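Coatomer subunit delta (Saccharomyces cerevisiae, PDB 5FJZ) is a subunit of the coatomer, the coat thought to carry dilysine-tagged proteins from Golgi to ER, and binds the tethering protein Dsl1. Local coordinates at residues A[120-128]-A[140-148]; A[18-29]-A[259-270]. All coordinates share one frame; numbering follows the deposited sequence. Where two conformers were deposited one is given.

Interaction 1. Residues A[120-128]-A[140-148]; sequences LIPLTLTTA and VIIEYESVL. Unlike the reference sequence in segment 120-128: Ala128 (reference Trp).
Leu123 and Leu125 both press a CD1 methyl on the CB of Tyr144, at 4.0 Å for Leu123 and 3.9 Å for Leu125, and this buried face is the tight one. The phenol leads away from the facing strand because Tyr144 CG stands between its own backbone N and carbonyl carbon (chi1 52°), so the two leucines grip the base of the side chain. Further along, Pro122 CB rests on Leu148 CG at 3.9 Å; a proline, which has no N-H to offer, suits this place because the ladder uses its carbonyl, which accepts from Val147 N at 2.9 Å. The backbones carrying them form an antiparallel beta hairpin of strands 123-131 and 137-146 in the mu-homology domain, within the part found by experiment to interact with Dsl1. The other face, carrying Thr124, Thr126 and Ala128 beside Glu145, Glu143 and Ile141, is looser and more polar. Here Glu145 O receives both Thr124 N at 2.9 Å and Thr124 OG1 at 3.2 Å, the hydroxyl coming in at a C=O...O angle of 116°. A water joins Thr126 OG1 to Glu143 O, while Ala128, a tryptophan in the reference sequence, keeps both backbone bonds to Ile141 and sets its CB 4.3 Å from Ile141 CB.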
# COMPACT_ATOMS: atom_id res chain seq x y z
N LEU A 120 16.75 -22.00 -2.42
CA LEU A 120 15.50 -21.62 -1.77
C LEU A 120 14.24 -21.97 -2.55
O LEU A 120 13.15 -21.59 -2.09
CB LEU A 120 15.47 -20.09 -1.60
CG LEU A 120 16.14 -19.38 -0.40
CD1 LEU A 120 17.00 -20.17 0.55
CD2 LEU A 120 16.59 -17.93 -0.65
N ILE A 121 14.38 -22.55 -3.75
CA ILE A 121 13.25 -22.73 -4.69
C ILE A 121 12.61 -24.12 -4.53
O ILE A 121 13.32 -25.13 -4.70
CB ILE A 121 13.77 -22.37 -6.08
CG1 ILE A 121 13.98 -20.80 -6.05
CG2 ILE A 121 12.86 -22.85 -7.18
CD1 ILE A 121 14.60 -20.19 -7.29
N PRO A 122 11.34 -24.19 -4.18
CA PRO A 122 10.69 -25.48 -4.15
C PRO A 122 10.27 -26.01 -5.58
O PRO A 122 10.08 -27.20 -5.74
CB PRO A 122 9.46 -25.23 -3.32
CG PRO A 122 9.12 -23.79 -3.58
CD PRO A 122 10.41 -23.07 -3.80
N LEU A 123 10.00 -25.10 -6.48
CA LEU A 123 9.44 -25.40 -7.82
C LEU A 123 10.11 -24.60 -8.90
O LEU A 123 9.97 -23.38 -8.97
CB LEU A 123 7.95 -25.19 -7.80
CG LEU A 123 7.19 -25.62 -9.02
CD1 LEU A 123 6.95 -27.09 -9.05
CD2 LEU A 123 5.86 -24.86 -9.07
N THR A 124 10.89 -25.25 -9.77
CA THR A 124 11.57 -24.60 -10.87
C THR A 124 10.66 -24.57 -12.05
O THR A 124 9.79 -25.39 -12.17
CB THR A 124 12.91 -25.31 -11.23
OG1 THR A 124 12.68 -26.68 -11.39
CG2 THR A 124 13.89 -25.22 -10.08
N LEU A 125 10.79 -23.51 -12.86
CA LEU A 125 9.92 -23.23 -14.00
C LEU A 125 10.70 -22.88 -15.27
O LEU A 125 11.74 -22.22 -15.20
CB LEU A 125 9.15 -22.01 -13.65
CG LEU A 125 7.82 -22.06 -12.96
CD1 LEU A 125 7.33 -23.35 -12.34
CD2 LEU A 125 7.56 -20.82 -12.08
N THR A 126 10.18 -23.29 -16.43
CA THR A 126 10.67 -22.97 -17.67
C THR A 126 9.52 -22.89 -18.64
O THR A 126 8.51 -23.60 -18.45
CB THR A 126 11.60 -24.11 -18.23
OG1 THR A 126 12.69 -24.35 -17.34
CG2 THR A 126 12.18 -23.69 -19.54
N THR A 127 9.66 -22.09 -19.66
CA THR A 127 8.58 -21.98 -20.64
C THR A 127 9.11 -22.16 -22.05
O THR A 127 10.24 -21.78 -22.34
CB THR A 127 7.82 -20.65 -20.51
OG1 THR A 127 8.63 -19.53 -20.81
CG2 THR A 127 7.29 -20.45 -19.11
N ALA A 128 8.22 -22.64 -22.92
CA ALA A 128 8.47 -22.73 -24.35
C ALA A 128 7.21 -22.27 -25.05
O ALA A 128 6.12 -22.61 -24.69
CB ALA A 128 8.83 -24.15 -24.71
N VAL A 140 1.78 -22.79 -25.67
CA VAL A 140 2.62 -22.62 -24.54
C VAL A 140 2.87 -23.90 -23.85
O VAL A 140 1.93 -24.68 -23.63
CB VAL A 140 1.95 -21.67 -23.51
CG1 VAL A 140 2.84 -21.45 -22.31
CG2 VAL A 140 1.62 -20.32 -24.17
N ILE A 141 4.10 -24.09 -23.39
CA ILE A 141 4.43 -25.17 -22.52
C ILE A 141 5.16 -24.60 -21.29
O ILE A 141 6.17 -23.91 -21.40
CB ILE A 141 5.37 -26.23 -23.22
CG1 ILE A 141 4.66 -26.84 -24.43
CG2 ILE A 141 5.83 -27.29 -22.22
CD1 ILE A 141 5.47 -27.91 -25.20
N ILE A 142 4.60 -24.88 -20.15
CA ILE A 142 5.22 -24.57 -18.89
C ILE A 142 5.73 -25.87 -18.31
O ILE A 142 4.95 -26.77 -17.92
CB ILE A 142 4.22 -23.91 -17.86
CG1 ILE A 142 3.61 -22.67 -18.46
CG2 ILE A 142 5.04 -23.53 -16.60
CD1 ILE A 142 2.45 -22.04 -17.65
N GLU A 143 7.02 -25.90 -18.09
CA GLU A 143 7.64 -27.03 -17.43
C GLU A 143 8.07 -26.71 -16.06
O GLU A 143 8.59 -25.69 -15.80
CB GLU A 143 8.89 -27.46 -18.21
CG GLU A 143 8.45 -28.23 -19.44
CD GLU A 143 9.58 -28.60 -20.34
OE1 GLU A 143 10.62 -27.87 -20.33
OE2 GLU A 143 9.40 -29.63 -21.04
N TYR A 144 7.74 -27.60 -15.18
CA TYR A 144 7.99 -27.44 -13.76
C TYR A 144 8.67 -28.68 -13.18
O TYR A 144 8.48 -29.82 -13.65
CB TYR A 144 6.69 -27.16 -13.05
CG TYR A 144 5.54 -28.13 -13.32
CD1 TYR A 144 5.42 -29.33 -12.61
CD2 TYR A 144 4.55 -27.80 -14.21
CE1 TYR A 144 4.39 -30.23 -12.89
CE2 TYR A 144 3.48 -28.66 -14.45
CZ TYR A 144 3.42 -29.88 -13.82
OH TYR A 144 2.36 -30.75 -14.09
N GLU A 145 9.48 -28.46 -12.13
CA GLU A 145 10.07 -29.51 -11.37
C GLU A 145 10.04 -29.16 -9.88
O GLU A 145 10.50 -28.07 -9.49
CB GLU A 145 11.54 -29.76 -11.78
CG GLU A 145 12.10 -30.92 -10.97
CD GLU A 145 13.30 -31.60 -11.57
OE1 GLU A 145 14.17 -30.89 -12.13
OE2 GLU A 145 13.35 -32.86 -11.46
N SER A 146 9.43 -30.02 -9.10
CA SER A 146 9.35 -29.91 -7.67
C SER A 146 10.53 -30.57 -7.01
O SER A 146 10.89 -31.69 -7.37
CB SER A 146 8.11 -30.58 -7.16
OG SER A 146 8.05 -30.58 -5.72
N VAL A 147 11.09 -29.90 -6.02
CA VAL A 147 12.02 -30.56 -5.10
C VAL A 147 11.43 -30.81 -3.70
O VAL A 147 12.11 -31.17 -2.78
CB VAL A 147 13.35 -29.79 -5.05
CG1 VAL A 147 13.94 -29.65 -6.46
CG2 VAL A 147 13.21 -28.45 -4.38
N LEU A 148 10.13 -30.67 -3.55
CA LEU A 148 9.52 -30.94 -2.29
C LEU A 148 9.31 -32.44 -2.06
O LEU A 148 9.15 -33.21 -3.02
CB LEU A 148 8.16 -30.26 -2.22
CG LEU A 148 8.25 -28.75 -2.17
CD1 LEU A 148 6.85 -28.19 -2.22
CD2 LEU A 148 8.93 -28.29 -0.90
O HOH W 1 11.62 -26.04 -14.80

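Interaction 2. Residues A[18-29]-A[259-270]; sequences SIKEVINAEFSR and ITSLKSDEYLVQ
Ala25 sets its CB over one face of the Tyr267 ring, 3.9 Å from the centroid and 15° off the normal, a CH-pi contact that suits a residue with no more than a methyl. Ile23 adds CG2 at 3.9 Å from Tyr267 CE2, and Phe27 brings CE1 obliquely to Tyr267 CE1, so apolar groups gather round the tyrosine ring on this buried part of the face. On the opposite face Glu26 lies alongside Leu268, its CG 3.3 Å from Leu268 CD2, because CG is anti to the backbone N (chi1 -180°) and the chain runs on extended.

Between these two faces, two parallel strands exchange backbone bonds, with a beta bulge at the corner: Ile23 O takes Asp265 N, but Ala25 N turns to Glu266 O, and Glu266 centres an inverse gamma turn. The first and last strands of the mu-homology domain run side by side in its mixed sheet. A water bridges Glu21 O and Ser261 OG.

At the far end Arg29 NE donates to Gln270 O of the C-terminal carboxylate at 3.0 Å; the oxygen lies in the guanidinium plane, whereas the nitrogen sits 44° above the carboxylate plane. NH2 adds a weak bond to the same oxygen. Asp215, by a salt bridge to NH1, and Tyr218, by a cation-pi contact, position the guanidinium, and Glu26 forms a salt bridge with Arg110 of a second subunit. A leucine in place of Arg29 would probably leave the terminal carboxylate without this donor and Asp215 without its mate. The positive guanidinium, shared between two carboxylates, is therefore likely to offset the negative charge that the chain end brings to the end of the strand.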
# COMPACT_ATOMS: atom_id res chain seq x y z
N SER A 18 2.53 -21.71 14.85
CA SER A 18 2.45 -21.71 13.40
C SER A 18 3.78 -21.26 12.85
O SER A 18 4.28 -20.19 13.20
CB SER A 18 1.33 -20.79 12.93
OG SER A 18 1.27 -20.81 11.53
N ILE A 19 4.38 -22.08 11.95
CA ILE A 19 5.60 -21.70 11.33
C ILE A 19 5.29 -21.45 9.86
O ILE A 19 4.91 -22.42 9.11
CB ILE A 19 6.64 -22.83 11.48
CG1 ILE A 19 6.92 -23.11 12.96
CG2 ILE A 19 7.94 -22.48 10.77
CD1 ILE A 19 7.74 -24.37 13.22
N LYS A 20 5.34 -20.18 9.46
CA LYS A 20 4.81 -19.79 8.13
C LYS A 20 5.90 -19.27 7.27
O LYS A 20 6.63 -18.36 7.70
CB LYS A 20 3.73 -18.73 8.33
CG LYS A 20 2.46 -19.22 8.99
CD LYS A 20 1.47 -18.05 9.24
CE LYS A 20 0.05 -18.56 9.31
NZ LYS A 20 -0.86 -17.58 9.98
N GLU A 21 6.13 -19.87 6.11
CA GLU A 21 7.14 -19.40 5.15
C GLU A 21 6.54 -19.00 3.83
O GLU A 21 5.52 -19.59 3.34
CB GLU A 21 8.29 -20.40 4.96
CG GLU A 21 9.03 -20.52 6.28
CD GLU A 21 10.16 -21.52 6.31
OE1 GLU A 21 10.11 -22.49 5.50
OE2 GLU A 21 11.10 -21.30 7.11
N VAL A 22 7.04 -17.89 3.30
CA VAL A 22 6.60 -17.34 2.01
C VAL A 22 7.78 -17.18 1.07
O VAL A 22 8.82 -16.73 1.47
CB VAL A 22 5.99 -15.94 2.21
CG1 VAL A 22 5.61 -15.29 0.90
CG2 VAL A 22 4.80 -16.01 3.13
N ILE A 23 7.62 -17.66 -0.16
CA ILE A 23 8.71 -17.73 -1.11
C ILE A 23 8.39 -16.86 -2.30
O ILE A 23 7.35 -17.05 -2.93
CB ILE A 23 9.08 -19.18 -1.51
CG1 ILE A 23 10.25 -19.26 -2.53
CG2 ILE A 23 7.86 -19.95 -2.03
CD1 ILE A 23 11.56 -18.85 -1.92
N ASN A 24 9.32 -15.98 -2.64
CA ASN A 24 9.38 -15.26 -3.88
C ASN A 24 10.51 -15.86 -4.75
O ASN A 24 11.63 -16.21 -4.24
CB ASN A 24 9.74 -13.78 -3.71
CG ASN A 24 8.72 -12.98 -2.88
OD1 ASN A 24 9.11 -12.22 -2.01
ND2 ASN A 24 7.49 -13.19 -3.07
N ALA A 25 10.24 -15.95 -6.05
CA ALA A 25 11.23 -16.43 -6.99
C ALA A 25 10.93 -15.85 -8.37
O ALA A 25 9.73 -15.76 -8.78
CB ALA A 25 11.23 -17.95 -6.99
N GLU A 26 11.95 -15.50 -9.13
CA GLU A 26 11.80 -15.04 -10.51
C GLU A 26 12.73 -15.78 -11.50
O GLU A 26 13.92 -16.05 -11.18
CB GLU A 26 12.09 -13.53 -10.59
CG GLU A 26 11.98 -12.91 -12.00
CD GLU A 26 11.97 -11.37 -12.04
OE1 GLU A 26 11.68 -10.76 -10.98
OE2 GLU A 26 12.25 -10.80 -13.12
N PHE A 27 12.18 -16.09 -12.64
CA PHE A 27 12.87 -16.94 -13.70
C PHE A 27 12.81 -16.21 -15.00
O PHE A 27 11.89 -15.43 -15.26
CB PHE A 27 12.19 -18.32 -13.89
CG PHE A 27 12.07 -19.11 -12.67
CD1 PHE A 27 11.05 -18.86 -11.77
CD2 PHE A 27 12.98 -20.10 -12.35
CE1 PHE A 27 10.92 -19.59 -10.62
CE2 PHE A 27 12.85 -20.83 -11.21
CZ PHE A 27 11.86 -20.57 -10.30
N SER A 28 13.90 -16.29 -15.81
CA SER A 28 13.80 -15.92 -17.16
C SER A 28 12.89 -16.93 -17.91
O SER A 28 12.61 -18.02 -17.44
CB SER A 28 15.17 -15.88 -17.80
OG SER A 28 15.89 -14.75 -17.32
N ARG A 29 12.48 -16.60 -19.13
CA ARG A 29 11.54 -17.52 -19.84
C ARG A 29 12.17 -18.86 -20.10
O ARG A 29 11.45 -19.85 -20.12
CB ARG A 29 11.12 -16.97 -21.20
CG ARG A 29 10.91 -15.53 -21.12
CD ARG A 29 10.33 -14.92 -22.31
NE ARG A 29 9.98 -13.59 -21.94
CZ ARG A 29 9.49 -12.70 -22.79
NH1 ARG A 29 9.30 -13.00 -24.07
NH2 ARG A 29 9.13 -11.51 -22.30
N ILE A 259 1.51 -26.11 13.39
CA ILE A 259 1.20 -26.07 11.98
C ILE A 259 2.38 -25.49 11.23
O ILE A 259 2.87 -24.40 11.61
CB ILE A 259 -0.03 -25.24 11.75
CG1 ILE A 259 -1.23 -25.92 12.36
CG2 ILE A 259 -0.23 -24.96 10.22
CD1 ILE A 259 -2.47 -25.08 12.40
N THR A 260 2.88 -26.16 10.16
CA THR A 260 3.81 -25.54 9.22
C THR A 260 3.18 -25.25 7.88
O THR A 260 2.24 -25.96 7.47
CB THR A 260 5.05 -26.34 8.89
OG1 THR A 260 4.63 -27.61 8.35
CG2 THR A 260 5.88 -26.56 10.11
N SER A 261 3.59 -24.17 7.25
CA SER A 261 3.05 -23.75 5.89
C SER A 261 4.11 -23.14 5.00
O SER A 261 5.13 -22.58 5.48
CB SER A 261 1.86 -22.79 5.94
OG SER A 261 2.16 -21.70 6.79
N LEU A 262 3.88 -23.25 3.67
CA LEU A 262 4.70 -22.62 2.62
C LEU A 262 3.77 -22.17 1.52
O LEU A 262 2.83 -22.93 1.17
CB LEU A 262 5.70 -23.60 2.03
CG LEU A 262 6.62 -23.06 0.93
CD1 LEU A 262 7.63 -22.09 1.45
CD2 LEU A 262 7.32 -24.25 0.26
N LYS A 263 3.87 -20.89 1.17
CA LYS A 263 3.00 -20.18 0.27
C LYS A 263 3.93 -19.44 -0.70
O LYS A 263 4.93 -18.81 -0.29
CB LYS A 263 2.11 -19.19 1.03
CG LYS A 263 1.08 -18.41 0.24
CD LYS A 263 0.15 -17.51 1.08
CE LYS A 263 -0.75 -16.68 0.24
NZ LYS A 263 -2.14 -17.14 0.35
N SER A 264 3.61 -19.52 -2.00
CA SER A 264 4.19 -18.57 -2.97
C SER A 264 3.66 -17.15 -2.78
O SER A 264 2.57 -16.92 -2.32
CB SER A 264 3.93 -19.02 -4.41
OG SER A 264 2.50 -19.08 -4.65
N ASP A 265 4.45 -16.16 -3.12
CA ASP A 265 3.97 -14.75 -3.25
C ASP A 265 4.33 -14.28 -4.67
O ASP A 265 3.63 -14.60 -5.63
CB ASP A 265 4.53 -13.93 -2.10
CG ASP A 265 4.04 -12.46 -2.14
OD1 ASP A 265 3.14 -12.17 -2.92
OD2 ASP A 265 4.65 -11.60 -1.49
N GLU A 266 5.44 -13.60 -4.87
CA GLU A 266 5.82 -13.13 -6.19
C GLU A 266 6.71 -14.19 -6.89
O GLU A 266 7.87 -14.20 -6.68
CB GLU A 266 6.54 -11.78 -6.10
CG GLU A 266 5.63 -10.66 -5.58
CD GLU A 266 6.30 -9.27 -5.45
OE1 GLU A 266 7.53 -9.11 -5.66
OE2 GLU A 266 5.59 -8.32 -5.04
N TYR A 267 6.05 -15.11 -7.59
CA TYR A 267 6.63 -16.33 -8.01
C TYR A 267 6.32 -16.37 -9.50
O TYR A 267 5.20 -16.74 -9.91
CB TYR A 267 6.11 -17.52 -7.30
CG TYR A 267 7.07 -18.69 -7.18
CD1 TYR A 267 7.29 -19.54 -8.28
CD2 TYR A 267 7.63 -19.05 -5.97
CE1 TYR A 267 8.08 -20.67 -8.16
CE2 TYR A 267 8.43 -20.18 -5.84
CZ TYR A 267 8.70 -20.95 -6.96
OH TYR A 267 9.52 -22.08 -6.85
N LEU A 268 7.29 -15.95 -10.28
CA LEU A 268 7.03 -15.73 -11.68
C LEU A 268 8.14 -15.94 -12.76
O LEU A 268 9.27 -15.89 -12.46
CB LEU A 268 6.49 -14.31 -11.86
CG LEU A 268 7.26 -13.01 -11.91
CD1 LEU A 268 6.55 -12.04 -10.96
CD2 LEU A 268 8.71 -13.04 -11.58
N VAL A 269 7.69 -16.05 -14.00
CA VAL A 269 8.55 -16.09 -15.17
C VAL A 269 8.30 -14.90 -16.03
O VAL A 269 7.19 -14.54 -16.40
CB VAL A 269 8.74 -17.50 -15.79
CG1 VAL A 269 7.80 -18.52 -15.27
CG2 VAL A 269 8.94 -17.49 -17.30
N GLN A 270 9.38 -14.27 -16.40
CA GLN A 270 9.35 -12.98 -17.00
C GLN A 270 10.32 -12.89 -18.17
O GLN A 270 10.00 -12.32 -19.21
CB GLN A 270 9.78 -12.03 -15.88
CG GLN A 270 9.82 -10.58 -16.15
CD GLN A 270 9.05 -9.86 -15.09
OE1 GLN A 270 9.44 -9.82 -13.92
NE2 GLN A 270 7.90 -9.35 -15.47
OXT GLN A 270 11.48 -13.28 -17.97
O HOH W 2 2.97 -19.84 4.62
O HOH W 3 7.21 -24.36 5.30

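In the fold
From the N terminus, strand 15-27 delivers residues 18-29 first, and they wait for their partner until the chain end, where 259-270 closes a loop of some 230 residues in interaction 2. Interaction 1 falls wholly within that span as a short hairpin, with only 11 residues between its segments, so the two contacts nest and do not cross. Interaction 2 belongs to the mixed sheet, interaction 1 to the four-stranded antiparallel sheet. Their centres lie about 12 Å apart, and two probable hydrogen bonds join them: Tyr267 OH meets Leu123 O at 2.5 Å, and Thr127 N meets Arg29 O at 2.9 Å. The ends of the first and last strands are thereby tied to the hairpin.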